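Local coordinates for protein myosin-2 (Saccharomyces cerevisiae, PDB 6IXO) that carries organelles and other cargo along polarized actin cables, gripping receptor proteins with its tail, whose globular cargo-binding part forms this chain, at residues 49-54 with 218-223; 72-77 with 141-146; 204-209 with 268-273; 305-310 with 316-321. All coordinates share one frame; numbering follows the deposited sequence.

Contact 1 of 4, residues 49-54 with 218-223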
loop_
_atom_site.group_PDB
_atom_site.type_symbol
_atom_site.label_atom_id
_atom_site.label_comp_id
_atom_site.label_asym_id
_atom_site.label_seq_id
_atom_site.Cartn_x
_atom_site.Cartn_y
_atom_site.Cartn_z
ATOM N N ARG A 49 -6.648 18.757 -7.705
ATOM C CA ARG A 49 -6.679 19.677 -6.573
ATOM C C ARG A 49 -7.581 19.185 -5.417
ATOM O O ARG A 49 -7.341 19.542 -4.274
ATOM C CB ARG A 49 -7.096 21.089 -7.025
ATOM C CG ARG A 49 -8.582 21.306 -7.171
ATOM C CD ARG A 49 -8.836 22.694 -7.774
ATOM N NE ARG A 49 -10.224 23.121 -7.642
ATOM C CZ ARG A 49 -10.633 24.380 -7.799
ATOM N NH1 ARG A 49 -9.757 25.343 -8.082
ATOM N NH2 ARG A 49 -11.917 24.680 -7.661
ATOM N N ASP A 50 -8.592 18.365 -5.711
ATOM C CA ASP A 50 -9.471 17.797 -4.676
ATOM C C ASP A 50 -8.760 16.728 -3.841
ATOM O O ASP A 50 -9.148 16.438 -2.709
ATOM C CB ASP A 50 -10.726 17.177 -5.307
ATOM C CG ASP A 50 -11.599 18.198 -6.029
ATOM O OD1 ASP A 50 -11.596 19.386 -5.629
ATOM O OD2 ASP A 50 -12.293 17.798 -6.996
ATOM N N VAL A 51 -7.720 16.141 -4.416
ATOM C CA VAL A 51 -6.985 15.081 -3.774
ATOM C C VAL A 51 -5.810 15.646 -2.978
ATOM O O VAL A 51 -5.589 15.275 -1.837
ATOM C CB VAL A 51 -6.463 14.051 -4.798
ATOM C CG1 VAL A 51 -5.633 12.986 -4.094
ATOM C CG2 VAL A 51 -7.645 13.414 -5.547
ATOM N N VAL A 52 -5.056 16.561 -3.577
ATOM C CA VAL A 52 -3.865 17.010 -2.877
ATOM C C VAL A 52 -4.044 18.428 -2.313
ATOM O O VAL A 52 -3.090 19.191 -2.283
ATOM C CB VAL A 52 -2.616 16.915 -3.808
ATOM C CG1 VAL A 52 -2.308 15.379 -4.119
ATOM C CG2 VAL A 52 -2.799 17.721 -5.090
ATOM N N TYR A 53 -5.248 18.769 -1.839
ATOM C CA TYR A 53 -5.467 20.149 -1.368
ATOM C C TYR A 53 -4.573 20.477 -0.138
ATOM O O TYR A 53 -4.079 21.621 -0.032
ATOM C CB TYR A 53 -6.970 20.424 -1.079
ATOM C CG TYR A 53 -7.514 19.717 0.139
ATOM C CD1 TYR A 53 -7.401 20.293 1.408
ATOM C CD2 TYR A 53 -8.138 18.454 0.035
ATOM C CE1 TYR A 53 -7.874 19.647 2.533
ATOM C CE2 TYR A 53 -8.625 17.804 1.164
ATOM C CZ TYR A 53 -8.485 18.397 2.412
ATOM O OH TYR A 53 -8.948 17.756 3.562
ATOM N N PRO A 54 -4.293 19.510 0.761
ATOM C CA PRO A 54 -3.393 19.880 1.862
ATOM C C PRO A 54 -1.989 20.170 1.385
ATOM O O PRO A 54 -1.425 21.189 1.799
ATOM C CB PRO A 54 -3.398 18.630 2.770
ATOM C CG PRO A 54 -4.687 17.977 2.459
ATOM C CD PRO A 54 -4.815 18.120 0.982
ATOM N N SER A 218 -8.646 6.737 -8.686
ATOM C CA SER A 218 -9.374 7.998 -8.568
ATOM C C SER A 218 -8.463 9.074 -8.035
ATOM O O SER A 218 -8.653 10.255 -8.371
ATOM C CB SER A 218 -10.590 7.889 -7.658
ATOM O OG SER A 218 -11.572 7.016 -8.199
ATOM N N PHE A 219 -7.497 8.687 -7.194
ATOM C CA PHE A 219 -6.625 9.696 -6.576
ATOM C C PHE A 219 -5.381 9.943 -7.408
ATOM O O PHE A 219 -4.421 10.537 -6.908
ATOM C CB PHE A 219 -6.205 9.307 -5.144
ATOM C CG PHE A 219 -7.347 9.271 -4.163
ATOM C CD1 PHE A 219 -8.640 9.615 -4.561
ATOM C CD2 PHE A 219 -7.136 8.852 -2.844
ATOM C CE1 PHE A 219 -9.713 9.554 -3.673
ATOM C CE2 PHE A 219 -8.194 8.795 -1.951
ATOM C CZ PHE A 219 -9.494 9.148 -2.370
ATOM N N HIS A 220 -5.405 9.470 -8.660
ATOM C CA HIS A 220 -4.338 9.709 -9.627
ATOM C C HIS A 220 -2.990 9.195 -9.141
ATOM O O HIS A 220 -1.980 9.846 -9.298
ATOM C CB HIS A 220 -4.251 11.220 -9.949
ATOM C CG HIS A 220 -5.578 11.827 -10.280
ATOM N ND1 HIS A 220 -6.245 11.550 -11.455
ATOM C CD2 HIS A 220 -6.375 12.669 -9.582
ATOM C CE1 HIS A 220 -7.386 12.213 -11.474
ATOM N NE2 HIS A 220 -7.491 12.900 -10.352
ATOM N N ILE A 221 -2.974 8.016 -8.551
ATOM C CA ILE A 221 -1.722 7.441 -8.075
ATOM C C ILE A 221 -1.045 6.708 -9.204
ATOM O O ILE A 221 -1.696 5.979 -9.949
ATOM C CB ILE A 221 -1.940 6.440 -6.917
ATOM C CG1 ILE A 221 -2.586 7.140 -5.731
ATOM C CG2 ILE A 221 -0.601 5.829 -6.490
ATOM C CD1 ILE A 221 -1.739 8.268 -5.195
ATOM N N GLU A 222 0.265 6.867 -9.302
ATOM C CA GLU A 222 1.060 6.218 -10.345
ATOM C C GLU A 222 0.899 4.659 -10.326
ATOM O O GLU A 222 0.979 4.034 -9.270
ATOM C CB GLU A 222 2.524 6.670 -10.168
ATOM C CG GLU A 222 2.804 8.214 -10.496
ATOM C CD GLU A 222 2.619 9.226 -9.305
ATOM O OE1 GLU A 222 3.182 10.369 -9.391
ATOM O OE2 GLU A 222 1.908 8.926 -8.303
ATOM N N ASN A 223 0.647 4.052 -11.494
ATOM C CA ASN A 223 0.350 2.618 -11.577
ATOM C C ASN A 223 1.432 1.708 -10.981
ATOM O O ASN A 223 1.123 0.615 -10.489
ATOM C CB ASN A 223 0.089 2.206 -13.037
ATOM C CG ASN A 223 -1.353 2.460 -13.476
ATOM O OD1 ASN A 223 -2.242 2.696 -12.647
ATOM N ND2 ASN A 223 -1.594 2.406 -14.791
#

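Contact 2 of 4, residues 72-77 with 141-146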
loop_
_atom_site.group_PDB
_atom_site.type_symbol
_atom_site.label_atom_id
_atom_site.label_comp_id
_atom_site.label_asym_id
_atom_site.label_seq_id
_atom_site.Cartn_x
_atom_site.Cartn_y
_atom_site.Cartn_z
ATOM N N LYS A 72 13.687 30.399 9.454
ATOM C CA LYS A 72 13.439 29.829 10.780
ATOM C C LYS A 72 11.973 29.461 11.003
ATOM O O LYS A 72 11.677 28.434 11.614
ATOM C CB LYS A 72 13.886 30.810 11.859
ATOM C CG LYS A 72 13.494 30.452 13.289
ATOM C CD LYS A 72 13.994 31.538 14.258
ATOM C CE LYS A 72 13.834 31.135 15.720
ATOM N NZ LYS A 72 14.511 32.096 16.640
ATOM N N GLN A 73 11.053 30.303 10.530
ATOM C CA GLN A 73 9.632 30.002 10.653
ATOM C C GLN A 73 9.314 28.750 9.831
ATOM O O GLN A 73 8.476 27.947 10.233
ATOM C CB GLN A 73 8.742 31.162 10.191
ATOM C CG GLN A 73 8.633 32.345 11.165
ATOM C CD GLN A 73 9.879 33.211 11.225
ATOM O OE1 GLN A 73 10.811 33.070 10.416
ATOM N NE2 GLN A 73 9.894 34.132 12.187
ATOM N N SER A 74 9.976 28.595 8.682
ATOM C CA SER A 74 9.692 27.457 7.812
ATOM C C SER A 74 10.173 26.172 8.461
ATOM O O SER A 74 9.517 25.128 8.366
ATOM C CB SER A 74 10.343 27.636 6.442
ATOM O OG SER A 74 11.756 27.593 6.540
ATOM N N GLU A 75 11.299 26.243 9.156
ATOM C CA GLU A 75 11.828 25.047 9.780
ATOM C C GLU A 75 10.896 24.545 10.895
ATOM O O GLU A 75 10.602 23.349 10.978
ATOM C CB GLU A 75 13.232 25.309 10.309
ATOM C CG GLU A 75 14.214 24.232 9.868
ATOM C CD GLU A 75 15.575 24.364 10.530
ATOM O OE1 GLU A 75 16.189 23.313 10.834
ATOM O OE2 GLU A 75 16.028 25.513 10.745
ATOM N N SER A 76 10.423 25.474 11.725
ATOM C CA SER A 76 9.416 25.210 12.753
ATOM C C SER A 76 8.136 24.605 12.170
ATOM O O SER A 76 7.655 23.542 12.601
ATOM C CB SER A 76 9.091 26.512 13.494
ATOM O OG SER A 76 7.819 26.474 14.113
ATOM N N PHE A 77 7.602 25.299 11.173
ATOM C CA PHE A 77 6.424 24.859 10.437
ATOM C C PHE A 77 6.591 23.433 9.860
ATOM O O PHE A 77 5.719 22.572 10.022
ATOM C CB PHE A 77 6.164 25.891 9.347
ATOM C CG PHE A 77 5.119 25.508 8.330
ATOM C CD1 PHE A 77 3.763 25.656 8.609
ATOM C CD2 PHE A 77 5.502 25.104 7.057
ATOM C CE1 PHE A 77 2.814 25.373 7.654
ATOM C CE2 PHE A 77 4.564 24.831 6.090
ATOM C CZ PHE A 77 3.212 24.965 6.391
ATOM N N VAL A 141 20.319 26.453 0.769
ATOM C CA VAL A 141 20.419 25.254 -0.057
ATOM C C VAL A 141 20.477 24.029 0.844
ATOM O O VAL A 141 19.878 22.974 0.552
ATOM C CB VAL A 141 21.667 25.313 -0.964
ATOM C CG1 VAL A 141 21.833 24.001 -1.764
ATOM C CG2 VAL A 141 21.530 26.451 -1.904
ATOM N N SER A 142 21.185 24.183 1.956
ATOM C CA SER A 142 21.389 23.105 2.918
ATOM C C SER A 142 20.070 22.723 3.600
ATOM O O SER A 142 19.770 21.546 3.799
ATOM C CB SER A 142 22.450 23.533 3.941
ATOM O OG SER A 142 22.729 22.464 4.828
ATOM N N LEU A 143 19.272 23.735 3.926
ATOM C CA LEU A 143 17.940 23.525 4.487
ATOM C C LEU A 143 17.001 22.780 3.538
ATOM O O LEU A 143 16.292 21.857 3.941
ATOM C CB LEU A 143 17.322 24.883 4.858
ATOM C CG LEU A 143 15.804 24.972 5.084
ATOM C CD1 LEU A 143 15.407 24.416 6.430
ATOM C CD2 LEU A 143 15.316 26.408 4.950
ATOM N N VAL A 144 16.972 23.200 2.281
ATOM C CA VAL A 144 16.045 22.591 1.338
ATOM C C VAL A 144 16.511 21.170 1.032
ATOM O O VAL A 144 15.699 20.263 0.833
ATOM C CB VAL A 144 15.936 23.419 0.032
ATOM C CG1 VAL A 144 14.984 22.741 -0.975
ATOM C CG2 VAL A 144 15.453 24.815 0.359
ATOM N N THR A 145 17.824 20.977 0.987
ATOM C CA THR A 145 18.343 19.639 0.747
ATOM C C THR A 145 17.928 18.686 1.870
ATOM O O THR A 145 17.530 17.566 1.600
ATOM C CB THR A 145 19.852 19.660 0.619
ATOM O OG1 THR A 145 20.206 20.545 -0.447
ATOM C CG2 THR A 145 20.379 18.248 0.322
ATOM N N GLU A 146 18.012 19.137 3.121
ATOM C CA GLU A 146 17.579 18.326 4.266
ATOM C C GLU A 146 16.095 18.089 4.219
ATOM O O GLU A 146 15.606 17.010 4.610
ATOM C CB GLU A 146 17.929 18.997 5.595
ATOM C CG GLU A 146 19.406 19.072 5.881
ATOM C CD GLU A 146 19.694 19.745 7.210
ATOM O OE1 GLU A 146 18.725 19.983 7.973
ATOM O OE2 GLU A 146 20.883 20.034 7.485
#

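Contact 3 of 4, residues 204-209 with 268-273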
loop_
_atom_site.group_PDB
_atom_site.type_symbol
_atom_site.label_atom_id
_atom_site.label_comp_id
_atom_site.label_asym_id
_atom_site.label_seq_id
_atom_site.Cartn_x
_atom_site.Cartn_y
_atom_site.Cartn_z
ATOM N N ASP A 204 -15.525 -10.233 0.621
ATOM C CA ASP A 204 -14.924 -9.200 1.434
ATOM C C ASP A 204 -13.515 -8.937 0.958
ATOM O O ASP A 204 -13.048 -7.796 1.014
ATOM C CB ASP A 204 -14.903 -9.570 2.907
ATOM C CG ASP A 204 -16.289 -9.785 3.458
ATOM O OD1 ASP A 204 -17.160 -8.921 3.240
ATOM O OD2 ASP A 204 -16.511 -10.863 4.047
ATOM N N ILE A 205 -12.837 -9.995 0.521
ATOM C CA ILE A 205 -11.467 -9.850 0.035
ATOM C C ILE A 205 -11.440 -9.086 -1.287
ATOM O O ILE A 205 -10.581 -8.209 -1.518
ATOM C CB ILE A 205 -10.798 -11.232 -0.161
ATOM C CG1 ILE A 205 -10.752 -11.975 1.181
ATOM C CG2 ILE A 205 -9.385 -11.070 -0.698
ATOM C CD1 ILE A 205 -10.035 -11.158 2.331
ATOM N N LEU A 206 -12.371 -9.429 -2.174
ATOM C CA LEU A 206 -12.440 -8.705 -3.436
ATOM C C LEU A 206 -12.779 -7.224 -3.204
ATOM O O LEU A 206 -12.217 -6.342 -3.858
ATOM C CB LEU A 206 -13.482 -9.363 -4.351
ATOM C CG LEU A 206 -12.999 -10.759 -4.743
ATOM C CD1 LEU A 206 -14.122 -11.464 -5.478
ATOM C CD2 LEU A 206 -11.810 -10.637 -5.638
ATOM N N THR A 207 -13.705 -6.955 -2.282
ATOM C CA THR A 207 -14.062 -5.572 -1.945
ATOM C C THR A 207 -12.822 -4.800 -1.509
ATOM O O THR A 207 -12.594 -3.651 -1.901
ATOM C CB THR A 207 -15.111 -5.539 -0.828
ATOM O OG1 THR A 207 -16.343 -6.014 -1.353
ATOM C CG2 THR A 207 -15.313 -4.113 -0.297
ATOM N N PHE A 208 -12.006 -5.456 -0.703
ATOM C CA PHE A 208 -10.788 -4.853 -0.166
ATOM C C PHE A 208 -9.783 -4.492 -1.261
ATOM O O PHE A 208 -9.261 -3.367 -1.303
ATOM C CB PHE A 208 -10.181 -5.838 0.864
ATOM C CG PHE A 208 -8.802 -5.462 1.387
ATOM C CD1 PHE A 208 -8.668 -4.868 2.628
ATOM C CD2 PHE A 208 -7.644 -5.769 0.667
ATOM C CE1 PHE A 208 -7.376 -4.561 3.151
ATOM C CE2 PHE A 208 -6.382 -5.479 1.170
ATOM C CZ PHE A 208 -6.245 -4.873 2.418
ATOM N N PHE A 209 -9.474 -5.448 -2.129
ATOM C CA PHE A 209 -8.587 -5.148 -3.251
ATOM C C PHE A 209 -9.230 -4.162 -4.254
ATOM O O PHE A 209 -8.546 -3.260 -4.784
ATOM C CB PHE A 209 -8.174 -6.432 -3.979
ATOM C CG PHE A 209 -7.093 -7.170 -3.286
ATOM C CD1 PHE A 209 -5.766 -6.779 -3.427
ATOM C CD2 PHE A 209 -7.397 -8.248 -2.443
ATOM C CE1 PHE A 209 -4.743 -7.448 -2.754
ATOM C CE2 PHE A 209 -6.383 -8.928 -1.762
ATOM C CZ PHE A 209 -5.050 -8.530 -1.912
ATOM N N GLU A 268 -7.505 -14.491 -8.504
ATOM C CA GLU A 268 -6.682 -14.455 -9.715
ATOM C C GLU A 268 -7.369 -13.771 -10.907
ATOM O O GLU A 268 -6.722 -13.048 -11.689
ATOM C CB GLU A 268 -6.264 -15.898 -10.059
ATOM C CG GLU A 268 -5.333 -16.077 -11.231
ATOM C CD GLU A 268 -5.133 -17.588 -11.544
ATOM O OE1 GLU A 268 -6.053 -18.379 -11.246
ATOM O OE2 GLU A 268 -4.066 -17.983 -12.057
ATOM N N GLU A 269 -8.678 -13.975 -11.056
ATOM C CA GLU A 269 -9.404 -13.398 -12.195
ATOM C C GLU A 269 -9.567 -11.873 -11.966
ATOM O O GLU A 269 -9.565 -11.094 -12.895
ATOM C CB GLU A 269 -10.760 -14.082 -12.358
ATOM C CG GLU A 269 -10.629 -15.515 -12.887
ATOM C CD GLU A 269 -10.370 -15.510 -14.374
ATOM O OE1 GLU A 269 -10.773 -14.518 -15.064
ATOM O OE2 GLU A 269 -9.781 -16.489 -14.871
ATOM N N TRP A 270 -9.705 -11.482 -10.707
ATOM C CA TRP A 270 -9.740 -10.061 -10.380
ATOM C C TRP A 270 -8.416 -9.400 -10.831
ATOM O O TRP A 270 -8.418 -8.304 -11.443
ATOM C CB TRP A 270 -9.978 -9.846 -8.867
ATOM C CG TRP A 270 -9.927 -8.385 -8.497
ATOM C CD1 TRP A 270 -10.974 -7.498 -8.469
ATOM C CD2 TRP A 270 -8.765 -7.646 -8.142
ATOM N NE1 TRP A 270 -10.525 -6.244 -8.108
ATOM C CE2 TRP A 270 -9.174 -6.312 -7.890
ATOM C CE3 TRP A 270 -7.413 -7.983 -7.985
ATOM C CZ2 TRP A 270 -8.270 -5.306 -7.531
ATOM C CZ3 TRP A 270 -6.516 -6.975 -7.605
ATOM C CH2 TRP A 270 -6.954 -5.665 -7.393
ATOM N N CYS A 271 -7.292 -10.052 -10.525
ATOM C CA CYS A 271 -5.959 -9.564 -10.920
ATOM C C CYS A 271 -5.887 -9.330 -12.405
ATOM O O CYS A 271 -5.373 -8.306 -12.877
ATOM C CB CYS A 271 -4.879 -10.559 -10.499
ATOM S SG CYS A 271 -4.635 -10.596 -8.718
ATOM N N LYS A 272 -6.448 -10.269 -13.155
ATOM C CA LYS A 272 -6.432 -10.169 -14.593
ATOM C C LYS A 272 -7.203 -8.970 -15.154
ATOM O O LYS A 272 -6.856 -8.455 -16.198
ATOM C CB LYS A 272 -6.990 -11.471 -15.219
ATOM C CG LYS A 272 -6.077 -12.668 -15.048
ATOM C CD LYS A 272 -6.714 -13.903 -15.674
ATOM C CE LYS A 272 -6.186 -15.196 -15.066
ATOM N NZ LYS A 272 -4.858 -15.656 -15.566
ATOM N N THR A 273 -8.263 -8.531 -14.496
ATOM C CA THR A 273 -9.000 -7.425 -15.076
ATOM C C THR A 273 -8.608 -6.094 -14.455
ATOM O O THR A 273 -9.168 -5.055 -14.812
ATOM C CB THR A 273 -10.491 -7.614 -14.915
ATOM O OG1 THR A 273 -10.769 -8.010 -13.567
ATOM C CG2 THR A 273 -10.944 -8.680 -15.868
#

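Contact 4 of 4, residues 305-310 with 316-321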
loop_
_atom_site.group_PDB
_atom_site.type_symbol
_atom_site.label_atom_id
_atom_site.label_comp_id
_atom_site.label_asym_id
_atom_site.label_seq_id
_atom_site.Cartn_x
_atom_site.Cartn_y
_atom_site.Cartn_z
ATOM N N ILE A 305 4.008 -36.520 -12.111
ATOM C CA ILE A 305 3.302 -35.439 -12.799
ATOM C C ILE A 305 2.933 -34.304 -11.819
ATOM O O ILE A 305 3.087 -33.115 -12.130
ATOM C CB ILE A 305 2.032 -35.967 -13.500
ATOM C CG1 ILE A 305 2.409 -36.928 -14.629
ATOM C CG2 ILE A 305 1.194 -34.827 -14.062
ATOM C CD1 ILE A 305 1.255 -37.820 -15.077
ATOM N N LEU A 306 2.446 -34.691 -10.645
ATOM C CA LEU A 306 2.076 -33.752 -9.595
ATOM C C LEU A 306 3.271 -32.866 -9.218
ATOM O O LEU A 306 3.130 -31.667 -8.975
ATOM C CB LEU A 306 1.559 -34.517 -8.377
ATOM C CG LEU A 306 1.296 -33.723 -7.100
ATOM C CD1 LEU A 306 0.112 -32.797 -7.321
ATOM C CD2 LEU A 306 1.023 -34.666 -5.943
ATOM N N ARG A 307 4.462 -33.453 -9.196
ATOM C CA ARG A 307 5.654 -32.672 -8.870
ATOM C C ARG A 307 5.927 -31.570 -9.883
ATOM O O ARG A 307 6.333 -30.470 -9.502
ATOM C CB ARG A 307 6.866 -33.575 -8.765
ATOM C CG ARG A 307 6.794 -34.523 -7.602
ATOM C CD ARG A 307 7.962 -35.497 -7.660
ATOM N NE ARG A 307 9.241 -34.802 -7.534
ATOM C CZ ARG A 307 10.420 -35.370 -7.782
ATOM N NH1 ARG A 307 10.476 -36.634 -8.178
ATOM N NH2 ARG A 307 11.539 -34.672 -7.640
ATOM N N GLY A 308 5.714 -31.859 -11.169
ATOM C CA GLY A 308 5.854 -30.843 -12.204
ATOM C C GLY A 308 4.763 -29.789 -12.149
ATOM O O GLY A 308 5.013 -28.609 -12.431
ATOM N N ILE A 309 3.544 -30.189 -11.792
ATOM C CA ILE A 309 2.472 -29.215 -11.617
ATOM C C ILE A 309 2.765 -28.307 -10.425
ATOM O O ILE A 309 2.577 -27.088 -10.492
ATOM C CB ILE A 309 1.114 -29.891 -11.407
ATOM C CG1 ILE A 309 0.713 -30.671 -12.672
ATOM C CG2 ILE A 309 0.073 -28.861 -11.017
ATOM C CD1 ILE A 309 -0.481 -31.612 -12.482
ATOM N N CYS A 310 3.261 -28.904 -9.349
ATOM C CA CYS A 310 3.497 -28.183 -8.098
ATOM C C CYS A 310 4.933 -27.689 -7.981
ATOM O O CYS A 310 5.592 -27.934 -6.973
ATOM C CB CYS A 310 3.139 -29.092 -6.923
ATOM S SG CYS A 310 1.378 -29.509 -6.964
ATOM N N ALA A 316 8.967 -31.878 0.878
ATOM C CA ALA A 316 8.461 -32.000 2.249
ATOM C C ALA A 316 7.048 -31.421 2.347
ATOM O O ALA A 316 6.220 -31.912 3.111
ATOM C CB ALA A 316 9.402 -31.300 3.250
ATOM N N GLN A 317 6.781 -30.346 1.601
ATOM C CA GLN A 317 5.431 -29.782 1.554
ATOM C C GLN A 317 4.450 -30.719 0.852
ATOM O O GLN A 317 3.321 -30.882 1.316
ATOM C CB GLN A 317 5.417 -28.418 0.852
ATOM C CG GLN A 317 6.161 -27.344 1.684
ATOM C CD GLN A 317 6.458 -26.067 0.887
ATOM O OE1 GLN A 317 6.587 -26.105 -0.335
ATOM N NE2 GLN A 317 6.601 -24.943 1.594
ATOM N N LEU A 318 4.860 -31.281 -0.278
ATOM C CA LEU A 318 4.044 -32.295 -0.961
ATOM C C LEU A 318 3.694 -33.406 0.015
ATOM O O LEU A 318 2.556 -33.893 0.057
ATOM C CB LEU A 318 4.783 -32.889 -2.162
ATOM C CG LEU A 318 5.026 -31.910 -3.307
ATOM C CD1 LEU A 318 5.771 -32.577 -4.450
ATOM C CD2 LEU A 318 3.716 -31.336 -3.788
ATOM N N GLN A 319 4.682 -33.819 0.807
ATOM C CA GLN A 319 4.452 -34.962 1.688
ATOM C C GLN A 319 3.440 -34.647 2.785
ATOM O O GLN A 319 2.595 -35.478 3.079
ATOM C CB GLN A 319 5.759 -35.434 2.322
ATOM C CG GLN A 319 5.558 -36.609 3.264
ATOM C CD GLN A 319 6.854 -37.023 3.898
ATOM O OE1 GLN A 319 7.723 -36.192 4.116
ATOM N NE2 GLN A 319 7.007 -38.312 4.180
ATOM N N LYS A 320 3.553 -33.470 3.415
ATOM C CA LYS A 320 2.583 -33.063 4.437
ATOM C C LYS A 320 1.177 -33.019 3.878
ATOM O O LYS A 320 0.224 -33.456 4.511
ATOM C CB LYS A 320 2.908 -31.668 5.007
ATOM C CG LYS A 320 4.104 -31.604 5.910
ATOM C CD LYS A 320 3.872 -32.336 7.215
ATOM C CE LYS A 320 5.161 -32.391 8.032
ATOM N NZ LYS A 320 4.931 -32.958 9.373
ATOM N N LEU A 321 1.048 -32.423 2.701
ATOM C CA LEU A 321 -0.269 -32.247 2.105
ATOM C C LEU A 321 -0.862 -33.600 1.733
ATOM O O LEU A 321 -2.030 -33.868 2.027
ATOM C CB LEU A 321 -0.188 -31.367 0.875
ATOM C CG LEU A 321 0.185 -29.908 1.206
ATOM C CD1 LEU A 321 0.498 -29.172 -0.081
ATOM C CD2 LEU A 321 -0.958 -29.221 1.948
#

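Contact 1 of 4, residues 49-54 with 218-223
Ser218 OG is gripped by two backbone groups, the carbonyl of Trp214 and the N-H of Gly41. Ser218 O lies near Val51 CG2. Both branches of Val51 serve the contact with 218-223. Val51 CG1, anti to the backbone N (chi1 177°), meets Phe219 CB at 3.9 Å. Val51 CG1 is equally close, 3.9 Å, to Phe219 O. The second branch, Val51 CG2, comes to 4.0 Å from Phe219 CD1. It also lies obliquely beside the imidazole, with Val51 CG2 4.3 Å from His220 CD2. The touch is van der Waals packing, mostly buried. Cutting the valine back to a glycine here would probably open a gap beside Phe219 and leave the imidazole of His220 less closely packed. Polar bonds flank the packing. His220 NE2 bonds to Leu46 O, just before 49-54, and Val51 O takes a bond from Asn107 ND2 of helix 97-124. Val102 of that same helix touches the side chain of Phe219. His220 has a positive phi of 59°. It is the C-prime residue of a Schellman motif, the turn that closes helix 202-218 before helix 223-247 begins.

Contact 2 of 4, residues 72-77 with 141-146
Leu143 reaches from helix 134-180 to the side of helix 71-90 and touches two consecutive residues with its two methyls. Leu143 CD1 lies 3.6 Å from Glu75 CG, so the aliphatic part of the glutamate makes the closest touch. Leu143 CD2 sits 4.1 Å from Ser74 OG. A chi1 of 163° turns the leucine's CG away from its backbone N and toward helix 71-90. The contact is small, with 104 Å² buried in all. The backbones stay well apart, Glu75 CA and Leu143 CA being 8.2 Å from each other. One step out, the carboxylates of Glu75 and Glu146 come fairly near, with Glu75 OE1 5.1 Å from Glu146 OE1. These like charges would probably disfavour a closer approach. Ser74 OG is turned back to its own helix and bonds to Thr71 O. The Ser74 side chain also rests on Leu62 and Trp66 of helix 53-67. On the other side, Val141 and Thr145 pack against helix 97-124. Thr145 OG1 donates to Val141 O at 2.6 Å, from above the carbonyl plane, while Thr145 N reaches the same oxygen from its other face. This is light helix-to-helix packing within the all-helical globular tail.

Contact 3 of 4, residues 204-209 with 268-273
Phe209 and Trp270 make the aromatic part of this contact. Phe209 CB stands over one face of the indole, 3.8 Å from the centroid of the Trp270 six-membered ring and 16° off its normal, a CH-pi contact. The phenyl ring is oblique to that ring, the planes meeting at 51°. The indole also stacks with His274. The backbone joins in: Phe209 O lies 3.4 Å from Trp270 CZ2. The aliphatic part belongs to Leu206. Its CD2 methyl lies 3.8 Å from Trp270 CB, the two side chains running past one another in opposing senses. With chi1 at 176° the indole swings away from the Trp270 backbone N and across to helix 202-218. The polar part is the bond of Trp270 NE1 to Asn210 OD1, which should help fix the rotation of the indole. An alanine in place of Trp270 would remove the indole, and is likely to leave a gap beside Phe209 and Leu206 and Asn210 OD1 without this donor. Helices 202-218 and 254-273 meet round this indole, with Arg266 and Leu267 adding to the interface. Helix 223-247 flanks it, with Phe226 on Trp270 and Leu233 and Leu234 on Phe209, while Phe208 faces helix 134-180.

Contact 4 of 4, residues 305-310 with 316-321
Leu318 points its CB from helix 315-323 toward helix 300-309, where Arg307 and Cys310 receive the tip. Beyond CB, CG lies anti to the carbonyl carbon (chi1 -67°), and the two methyls fork between those two residues. One methyl, Leu318 CD1, meets the aliphatic stem of the arginine, at 3.8 Å from Arg307 CG. The two side chains cross at about a right angle there. The other methyl, Leu318 CD2, lies 3.9 Å from Cys310 CB. The sulfur is a little farther off, with Leu318 CD2 4.3 Å from Cys310 SG. Leu306 stays farther off still, its CG 4.7 Å from Leu318 CD2. The contact is formed by two successive helices of the DIL domain, joined by a short connection. Cys310 is the first residue to leave helical geometry after helix 300-309, so the leucine packs where that helix ends. Leu313, in the connection itself, also touches Leu318. Further cover comes from Leu292 of helix 284-294, and Gln288 of that helix touches Cys310. The apolar tip of Leu318 is thus buried.

Arg307 is exposed. Its chain bends at chi3 (63°), beyond the CG that touches the leucine, and the side chain also meets Ile345 of helix 336-350. Next to Leu318, Gln317 bonds back to the residue before helix 315-323: Gln317 OE1 takes a bond from Thr314 N. Gln317 NE2 gives one to Ile368 O.

The four contacts are spread along an elongated helical domain. Contacts 2 and 4 are the farthest apart, their centres about 59 Å from each other and on opposite sides of the chain's centre. Contacts 1 and 3 lie nearer the middle, each about 15 Å from it, with their own centres about 22 Å apart. They share helix 202-218: contact 3 lies on it and contact 1 at its end. Along the chain, contact 2 is nested within the loop closed by contact 1, while contact 4 follows contact 3 in series. A bound sulfate, probably from the crystallisation liquor, lies about 5 Å from the side chain of Trp270 in contact 3.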